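PDB 7ANV: ancestral D-type dye decolorizing peroxidase from Geotrichum candidum, which probably uses its haem iron to reduce hydrogen peroxide while oxidising dyes and other electron donors, as dye-decolorizing peroxidases do. Local coordinates for residues D130-V143 / F465-P477. Residues are numbered along the deposited sequence; the frame is centred on the assembly and turned at random.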
ATOM      1  N   ASP A 130      13.838  -0.175 -14.165  1.00 38.43           N
ATOM      2  CA  ASP A 130      13.177  -1.046 -15.174  1.00 39.71           C
ATOM      3  C   ASP A 130      11.653  -0.883 -15.076  1.00 36.87           C
ATOM      4  O   ASP A 130      10.935  -1.904 -14.942  1.00 37.49           O
ATOM      5  CB  ASP A 130      13.573  -2.514 -15.001  1.00 43.32           C
ATOM      6  CG  ASP A 130      15.046  -2.781 -15.220  1.00 48.24           C
ATOM      7  OD1 ASP A 130      15.712  -1.954 -15.896  1.00 50.46           O
ATOM      8  OD2 ASP A 130      15.520  -3.814 -14.698  1.00 52.55           O
ATOM      9  N   TRP A 131      11.162   0.351 -15.172  1.00 34.03           N
ATOM     10  CA  TRP A 131       9.717   0.683 -15.038  1.00 31.08           C
ATOM     11  C   TRP A 131       8.967   0.508 -16.363  1.00 32.73           C
ATOM     12  O   TRP A 131       9.638   0.482 -17.440  1.00 34.92           O
ATOM     13  CB  TRP A 131       9.604   2.117 -14.557  1.00 29.01           C
ATOM     14  CG  TRP A 131       9.839   2.290 -13.095  1.00 27.24           C
ATOM     15  CD1 TRP A 131      10.279   1.355 -12.196  1.00 26.56           C
ATOM     16  CD2 TRP A 131       9.618   3.496 -12.351  1.00 26.20           C
ATOM     17  NE1 TRP A 131      10.389   1.918 -10.959  1.00 26.02           N
ATOM     18  CE2 TRP A 131       9.966   3.213 -11.017  1.00 25.77           C
ATOM     19  CE3 TRP A 131       9.158   4.773 -12.677  1.00 26.82           C
ATOM     20  CZ2 TRP A 131       9.835   4.167 -10.013  1.00 26.05           C
ATOM     21  CZ3 TRP A 131       9.041   5.719 -11.691  1.00 27.17           C
ATOM     22  CH2 TRP A 131       9.387   5.414 -10.380  1.00 26.75           C
ATOM     23  N   ASP A 132       7.629   0.448 -16.318  1.00 31.84           N
ATOM     24  CA  ASP A 132       6.796   0.563 -17.542  1.00 34.51           C
ATOM     25  C   ASP A 132       7.095   1.939 -18.137  1.00 35.43           C
ATOM     26  O   ASP A 132       7.255   2.910 -17.387  1.00 33.33           O
ATOM     27  CB  ASP A 132       5.292   0.371 -17.289  1.00 34.62           C
ATOM     28  CG  ASP A 132       4.909  -1.017 -16.779  1.00 35.53           C
ATOM     29  OD1 ASP A 132       5.713  -1.954 -16.982  1.00 37.43           O
ATOM     30  OD2 ASP A 132       3.805  -1.158 -16.225  1.00 34.06           O
ATOM     31  N   PRO A 133       7.141   2.057 -19.480  1.00 39.60           N
ATOM     32  CA  PRO A 133       7.436   3.324 -20.157  1.00 41.74           C
ATOM     33  C   PRO A 133       6.644   4.540 -19.646  1.00 40.94           C
ATOM     34  O   PRO A 133       7.229   5.573 -19.473  1.00 41.47           O
ATOM     35  CB  PRO A 133       7.072   3.040 -21.621  1.00 45.01           C
ATOM     36  CG  PRO A 133       7.309   1.555 -21.768  1.00 46.03           C
ATOM     37  CD  PRO A 133       6.944   0.951 -20.425  1.00 42.63           C
ATOM     38  N   ALA A 134       5.345   4.384 -19.362  1.00 41.41           N
ATOM     39  CA  ALA A 134       4.448   5.498 -18.978  1.00 41.49           C
ATOM     40  C   ALA A 134       4.950   6.153 -17.690  1.00 39.34           C
ATOM     41  O   ALA A 134       4.834   7.358 -17.566  1.00 40.50           O
ATOM     42  CB  ALA A 134       3.019   5.010 -18.856  1.00 41.91           C
ATOM     43  N   PHE A 135       5.528   5.383 -16.761  1.00 36.47           N
ATOM     44  CA  PHE A 135       5.982   5.887 -15.442  1.00 35.58           C
ATOM     45  C   PHE A 135       7.400   6.474 -15.526  1.00 39.46           C
ATOM     46  O   PHE A 135       7.831   7.275 -14.653  1.00 37.62           O
ATOM     47  CB  PHE A 135       5.910   4.735 -14.446  1.00 31.76           C
ATOM     48  CG  PHE A 135       4.511   4.431 -13.986  1.00 29.96           C
ATOM     49  CD1 PHE A 135       3.761   5.425 -13.387  1.00 30.38           C
ATOM     50  CD2 PHE A 135       3.962   3.172 -14.126  1.00 29.39           C
ATOM     51  CE1 PHE A 135       2.486   5.159 -12.924  1.00 30.28           C
ATOM     52  CE2 PHE A 135       2.679   2.912 -13.668  1.00 30.07           C
ATOM     53  CZ  PHE A 135       1.954   3.905 -13.062  1.00 29.89           C
ATOM     54  N   LYS A 136       8.107   6.056 -16.573  1.00 43.82           N
ATOM     55  CA  LYS A 136       9.568   6.235 -16.727  1.00 50.20           C
ATOM     56  C   LYS A 136       9.742   7.419 -17.669  1.00 54.91           C
ATOM     57  O   LYS A 136      10.485   8.350 -17.320  1.00 60.59           O
ATOM     58  CB  LYS A 136      10.170   4.913 -17.223  1.00 50.83           C
ATOM     59  CG  LYS A 136      11.684   4.849 -17.296  1.00 54.25           C
ATOM     60  CD  LYS A 136      12.208   3.888 -18.344  1.00 57.53           C
ATOM     61  CE  LYS A 136      11.991   2.441 -17.962  1.00 56.06           C
ATOM     62  NZ  LYS A 136      13.182   1.609 -18.258  1.00 58.31           N
ATOM     63  N   GLU A 137       9.010   7.408 -18.785  1.00 57.75           N
ATOM     64  CA  GLU A 137       9.217   8.316 -19.945  1.00 63.08           C
ATOM     65  C   GLU A 137       8.411   9.607 -19.778  1.00 63.08           C
ATOM     66  O   GLU A 137       8.875  10.651 -20.257  1.00 66.16           O
ATOM     67  CB  GLU A 137       8.794   7.654 -21.263  1.00 66.25           C
ATOM     68  CG  GLU A 137       9.495   6.336 -21.563  1.00 66.89           C
ATOM     69  CD  GLU A 137      11.010   6.383 -21.612  1.00 70.21           C
ATOM     70  OE1 GLU A 137      11.573   7.456 -21.946  1.00 75.58           O
ATOM     71  OE2 GLU A 137      11.628   5.341 -21.312  1.00 70.71           O
ATOM     72  N   LYS A 138       7.263   9.546 -19.110  1.00 59.84           N
ATOM     73  CA  LYS A 138       6.140  10.463 -19.423  1.00 61.42           C
ATOM     74  C   LYS A 138       5.840  11.411 -18.252  1.00 60.80           C
ATOM     75  O   LYS A 138       6.181  11.063 -17.103  1.00 60.67           O
ATOM     76  CB  LYS A 138       4.971   9.598 -19.901  1.00 60.59           C
ATOM     77  CG  LYS A 138       5.263   8.844 -21.199  1.00 62.89           C
ATOM     78  CD  LYS A 138       4.095   8.745 -22.171  1.00 65.23           C
ATOM     79  CE  LYS A 138       3.360   7.420 -22.085  1.00 62.64           C
ATOM     80  NZ  LYS A 138       1.955   7.534 -22.550  1.00 63.84           N
ATOM     81  N   ASP A 139       5.237  12.569 -18.565  1.00 61.35           N
ATOM     82  CA  ASP A 139       4.925  13.662 -17.612  1.00 62.50           C
ATOM     83  C   ASP A 139       3.512  13.424 -17.048  1.00 58.92           C
ATOM     84  O   ASP A 139       2.501  13.893 -17.620  1.00 60.25           O
ATOM     85  CB  ASP A 139       5.125  15.040 -18.259  1.00 69.42           C
ATOM     86  CG  ASP A 139       5.828  16.035 -17.346  1.00 73.42           C
ATOM     87  OD1 ASP A 139       6.432  15.568 -16.339  1.00 70.97           O
ATOM     88  OD2 ASP A 139       5.753  17.269 -17.623  1.00 78.65           O
ATOM     89  N   ILE A 140       3.455  12.677 -15.954  1.00 26.55           N
ATOM     90  CA  ILE A 140       2.190  12.430 -15.213  1.00 23.69           C
ATOM     91  C   ILE A 140       1.948  13.625 -14.277  1.00 22.59           C
ATOM     92  O   ILE A 140       2.775  13.890 -13.339  1.00 22.09           O
ATOM     93  CB  ILE A 140       2.232  11.079 -14.485  1.00 23.76           C
ATOM     94  CG1 ILE A 140       2.323   9.922 -15.478  1.00 24.35           C
ATOM     95  CG2 ILE A 140       1.009  10.942 -13.591  1.00 23.06           C
ATOM     96  CD1 ILE A 140       2.643   8.612 -14.830  1.00 25.86           C
ATOM     97  N   HIS A 141       0.809  14.275 -14.471  1.00 20.53           N
ATOM     98  CA  HIS A 141       0.394  15.485 -13.718  1.00 20.48           C
ATOM     99  C   HIS A 141      -0.597  15.131 -12.612  1.00 19.03           C
ATOM    100  O   HIS A 141      -0.715  15.894 -11.667  1.00 18.80           O
ATOM    101  CB  HIS A 141      -0.167  16.503 -14.678  1.00 20.92           C
ATOM    102  CG  HIS A 141       0.894  17.099 -15.550  1.00 21.78           C
ATOM    103  ND1 HIS A 141       0.605  17.960 -16.560  1.00 23.04           N
ATOM    104  CD2 HIS A 141       2.242  17.008 -15.490  1.00 23.82           C
ATOM    105  CE1 HIS A 141       1.730  18.358 -17.150  1.00 23.74           C
ATOM    106  NE2 HIS A 141       2.755  17.770 -16.533  1.00 25.20           N
ATOM    107  N   GLY A 142      -1.251  13.993 -12.732  1.00 18.52           N
ATOM    108  CA  GLY A 142      -2.282  13.627 -11.749  1.00 18.51           C
ATOM    109  C   GLY A 142      -2.841  12.262 -12.031  1.00 18.41           C
ATOM    110  O   GLY A 142      -2.542  11.671 -13.088  1.00 18.37           O
ATOM    111  N   VAL A 143      -3.759  11.860 -11.175  1.00 17.92           N
ATOM    112  CA  VAL A 143      -4.465  10.590 -11.343  1.00 18.21           C
ATOM    113  C   VAL A 143      -5.877  10.808 -10.851  1.00 17.92           C
ATOM    114  O   VAL A 143      -6.102  11.438  -9.809  1.00 18.26           O
ATOM    115  CB  VAL A 143      -3.743   9.442 -10.624  1.00 18.57           C
ATOM    116  CG1 VAL A 143      -3.582   9.628  -9.117  1.00 18.76           C
ATOM    117  CG2 VAL A 143      -4.432   8.112 -10.933  1.00 18.63           C
ATOM    118  N   PHE A 465      10.152 -11.817  -6.057  1.00 24.50           N
ATOM    119  CA  PHE A 465       8.735 -12.239  -6.137  1.00 23.83           C
ATOM    120  C   PHE A 465       7.856 -11.067  -6.537  1.00 22.05           C
ATOM    121  O   PHE A 465       6.769 -11.300  -7.009  1.00 21.57           O
ATOM    122  CB  PHE A 465       8.225 -12.712  -4.784  1.00 23.96           C
ATOM    123  CG  PHE A 465       9.014 -13.864  -4.238  1.00 24.26           C
ATOM    124  CD1 PHE A 465       9.241 -14.982  -5.021  1.00 24.79           C
ATOM    125  CD2 PHE A 465       9.447 -13.843  -2.912  1.00 24.99           C
ATOM    126  CE1 PHE A 465       9.985 -16.040  -4.514  1.00 26.64           C
ATOM    127  CE2 PHE A 465      10.138 -14.923  -2.398  1.00 25.11           C
ATOM    128  CZ  PHE A 465      10.438 -15.997  -3.219  1.00 25.85           C
ATOM    129  N   VAL A 466       8.277  -9.867  -6.176  1.00 22.20           N
ATOM    130  CA  VAL A 466       7.551  -8.596  -6.434  1.00 21.91           C
ATOM    131  C   VAL A 466       8.475  -7.704  -7.248  1.00 21.77           C
ATOM    132  O   VAL A 466       9.636  -7.486  -6.829  1.00 21.76           O
ATOM    133  CB  VAL A 466       7.087  -7.939  -5.126  1.00 21.67           C
ATOM    134  CG1 VAL A 466       6.501  -6.582  -5.410  1.00 21.68           C
ATOM    135  CG2 VAL A 466       6.098  -8.844  -4.412  1.00 21.97           C
ATOM    136  N   VAL A 467       8.021  -7.274  -8.412  1.00 21.22           N
ATOM    137  CA  VAL A 467       8.860  -6.490  -9.355  1.00 22.58           C
ATOM    138  C   VAL A 467       8.206  -5.130  -9.514  1.00 21.82           C
ATOM    139  O   VAL A 467       7.091  -5.023 -10.067  1.00 21.65           O
ATOM    140  CB  VAL A 467       9.028  -7.173 -10.718  1.00 24.28           C
ATOM    141  CG1 VAL A 467       9.898  -6.322 -11.616  1.00 25.98           C
ATOM    142  CG2 VAL A 467       9.592  -8.589 -10.573  1.00 25.77           C
ATOM    143  N   PRO A 468       8.801  -4.056  -8.971  1.00 21.76           N
ATOM    144  CA  PRO A 468       8.206  -2.738  -9.157  1.00 22.01           C
ATOM    145  C   PRO A 468       8.204  -2.375 -10.652  1.00 22.21           C
ATOM    146  O   PRO A 468       9.225  -2.568 -11.335  1.00 22.91           O
ATOM    147  CB  PRO A 468       9.102  -1.798  -8.358  1.00 23.29           C
ATOM    148  CG  PRO A 468       9.831  -2.745  -7.387  1.00 24.29           C
ATOM    149  CD  PRO A 468      10.058  -4.007  -8.201  1.00 23.36           C
ATOM    150  N   ARG A 469       7.074  -1.840 -11.137  1.00 20.94           N
ATOM    151  CA  ARG A 469       6.906  -1.443 -12.552  1.00 22.80           C
ATOM    152  C   ARG A 469       6.696   0.066 -12.666  1.00 22.48           C
ATOM    153  O   ARG A 469       6.615   0.567 -13.793  1.00 23.71           O
ATOM    154  CB  ARG A 469       5.793  -2.268 -13.182  1.00 24.28           C
ATOM    155  CG  ARG A 469       6.134  -3.744 -13.254  1.00 27.00           C
ATOM    156  CD  ARG A 469       7.345  -4.004 -14.141  1.00 31.39           C
ATOM    157  NE  ARG A 469       7.668  -5.431 -14.292  1.00 35.63           N
ATOM    158  CZ  ARG A 469       8.793  -5.936 -14.818  1.00 36.68           C
ATOM    159  NH1 ARG A 469       9.766  -5.136 -15.235  1.00 36.90           N
ATOM    160  NH2 ARG A 469       8.942  -7.253 -14.897  1.00 36.57           N
ATOM    161  N   GLY A 470       6.741   0.781 -11.554  1.00 22.13           N
ATOM    162  CA  GLY A 470       6.674   2.245 -11.618  1.00 22.28           C
ATOM    163  C   GLY A 470       5.645   2.798 -10.675  1.00 21.99           C
ATOM    164  O   GLY A 470       4.811   2.059 -10.154  1.00 22.68           O
ATOM    165  N   GLY A 471       5.624   4.111 -10.595  1.00 21.19           N
ATOM    166  CA  GLY A 471       4.615   4.796  -9.803  1.00 20.42           C
ATOM    167  C   GLY A 471       4.965   6.241  -9.685  1.00 19.32           C
ATOM    168  O   GLY A 471       5.860   6.716 -10.440  1.00 19.71           O
ATOM    169  N   GLU A 472       4.178   6.942  -8.895  1.00 18.56           N
ATOM    170  CA  GLU A 472       4.402   8.368  -8.650  1.00 18.62           C
ATOM    171  C   GLU A 472       3.891   8.743  -7.267  1.00 18.17           C
ATOM    172  O   GLU A 472       3.084   8.010  -6.651  1.00 18.49           O
ATOM    173  CB  GLU A 472       3.775   9.149  -9.816  1.00 19.39           C
ATOM    174  CG  GLU A 472       4.058  10.638  -9.731  1.00 19.70           C
ATOM    175  CD  GLU A 472       5.539  11.013  -9.662  1.00 21.10           C
ATOM    176  OE1 GLU A 472       6.094  11.388 -10.723  1.00 23.12           O
ATOM    177  OE2 GLU A 472       6.143  10.947  -8.561  1.00 20.98           O
ATOM    178  N   TYR A 473       4.388   9.873  -6.781  1.00 18.34           N
ATOM    179  CA  TYR A 473       3.961  10.527  -5.534  1.00 17.74           C
ATOM    180  C   TYR A 473       3.007  11.670  -5.857  1.00 18.44           C
ATOM    181  O   TYR A 473       3.318  12.536  -6.661  1.00 19.23           O
ATOM    182  CB  TYR A 473       5.190  11.067  -4.798  1.00 18.16           C
ATOM    183  CG  TYR A 473       6.172  10.009  -4.372  1.00 18.65           C
ATOM    184  CD1 TYR A 473       5.767   8.723  -4.027  1.00 18.20           C
ATOM    185  CD2 TYR A 473       7.510  10.305  -4.279  1.00 19.01           C
ATOM    186  CE1 TYR A 473       6.671   7.775  -3.583  1.00 18.70           C
ATOM    187  CE2 TYR A 473       8.433   9.369  -3.830  1.00 19.33           C
ATOM    188  CZ  TYR A 473       8.024   8.094  -3.509  1.00 19.07           C
ATOM    189  OH  TYR A 473       8.941   7.154  -3.119  1.00 19.53           O
ATOM    190  N   PHE A 474       1.803  11.602  -5.279  1.00 17.81           N
ATOM    191  CA  PHE A 474       0.724  12.559  -5.568  1.00 17.35           C
ATOM    192  C   PHE A 474       0.253  13.170  -4.247  1.00 17.65           C
ATOM    193  O   PHE A 474       0.584  12.676  -3.161  1.00 16.90           O
ATOM    194  CB  PHE A 474      -0.462  11.895  -6.269  1.00 17.47           C
ATOM    195  CG  PHE A 474      -0.166  11.153  -7.545  1.00 17.00           C
ATOM    196  CD1 PHE A 474       0.138   9.803  -7.545  1.00 17.09           C
ATOM    197  CD2 PHE A 474      -0.257  11.805  -8.757  1.00 17.85           C
ATOM    198  CE1 PHE A 474       0.369   9.148  -8.739  1.00 17.16           C
ATOM    199  CE2 PHE A 474      -0.035  11.161  -9.958  1.00 17.49           C
ATOM    200  CZ  PHE A 474       0.301   9.825  -9.938  1.00 18.02           C
ATOM    201  N   PHE A 475      -0.558  14.216  -4.405  1.00 17.62           N
ATOM    202  CA  PHE A 475      -1.273  14.909  -3.320  1.00 17.58           C
ATOM    203  C   PHE A 475      -2.770  14.984  -3.653  1.00 17.95           C
ATOM    204  O   PHE A 475      -3.132  15.529  -4.703  1.00 18.58           O
ATOM    205  CB  PHE A 475      -0.695  16.289  -3.092  1.00 18.44           C
ATOM    206  CG  PHE A 475      -1.337  16.998  -1.933  1.00 19.45           C
ATOM    207  CD1 PHE A 475      -1.096  16.587  -0.640  1.00 20.26           C
ATOM    208  CD2 PHE A 475      -2.175  18.090  -2.140  1.00 20.91           C
ATOM    209  CE1 PHE A 475      -1.693  17.236   0.433  1.00 20.31           C
ATOM    210  CE2 PHE A 475      -2.743  18.747  -1.064  1.00 21.00           C
ATOM    211  CZ  PHE A 475      -2.522  18.311   0.197  1.00 20.65           C
ATOM    212  N   SER A 476      -3.594  14.413  -2.761  1.00 17.32           N
ATOM    213  CA  SER A 476      -5.077  14.417  -2.813  1.00 17.34           C
ATOM    214  C   SER A 476      -5.548  15.616  -2.019  1.00 17.37           C
ATOM    215  O   SER A 476      -5.511  15.549  -0.793  1.00 17.69           O
ATOM    216  CB  SER A 476      -5.659  13.195  -2.210  1.00 17.25           C
ATOM    217  OG  SER A 476      -5.376  12.062  -3.005  1.00 18.35           O
ATOM    218  N   PRO A 477      -5.965  16.729  -2.665  1.00 17.40           N
ATOM    219  CA  PRO A 477      -6.367  17.896  -1.899  1.00 17.80           C
ATOM    220  C   PRO A 477      -7.733  17.729  -1.233  1.00 18.22           C
ATOM    221  O   PRO A 477      -8.508  16.863  -1.591  1.00 18.68           O
ATOM    222  CB  PRO A 477      -6.452  19.034  -2.930  1.00 17.93           C
ATOM    223  CG  PRO A 477      -5.731  18.501  -4.120  1.00 18.09           C
ATOM    224  CD  PRO A 477      -5.975  17.005  -4.104  1.00 17.56           C
TER
HETATM  225  O   HOH W   1       6.045   8.059 -12.978  1.00 35.30           O
HETATM  226  O   HOH W   2       5.263  13.413 -12.328  1.00 31.69           O
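Trp131 and Phe135 both turn CG anti to their own carbonyl carbon (chi1 -79° and -76°), and this shared torsion brings the two rings against the glycine pair Gly470-Gly471. Aromatic rings can pack directly on a backbone where the strand carries no side chains: Gly470 CA lies over the face of the indole, 3.4 Å from the centroid of the five-membered ring of Trp131, a close CH-pi contact. Farther along the same strand, Gly471 CA sits over the face of Phe135, 4.0 Å from its ring centroid. At Gly470 a side chain would collide with CB of Phe135. Replacing Trp131 with an alanine would probably open a gap above Gly470 and leave Asp117, which accepts the bond from the indole NE1, without that donor. Next to Trp131 in the chain, Asp132 N donates a short, nearly straight bond to Arg469 O (2.7 Å, 163°), while the carboxylate of Asp132 reaches past CB of Arg469 to a salt bridge with Lys253. Arg469 NH1 adds a weak bond to Asp130 O, and its NE is held by Gln255.

Strand 466-476 is an outermost strand of one four-stranded antiparallel sheet, and strand 142-148 belongs to the other; the contact thus joins the two ferredoxin-like halves characteristic of dye-decolorizing peroxidases. Near the haem end, Val466 touches the cofactor. Toward the other end, Phe474 presents one ring face to Val143 CG1, which stands almost exactly on the normal, 3.8 Å from the centroid, while Ile140 CG2 meets the ring edge at CE2, 3.8 Å away. Two waters link the segments: one, at the edge of the Phe135 ring, donates to Phe135 O and Gly471 O; the other donates to Ile140 O and Glu472 OE1.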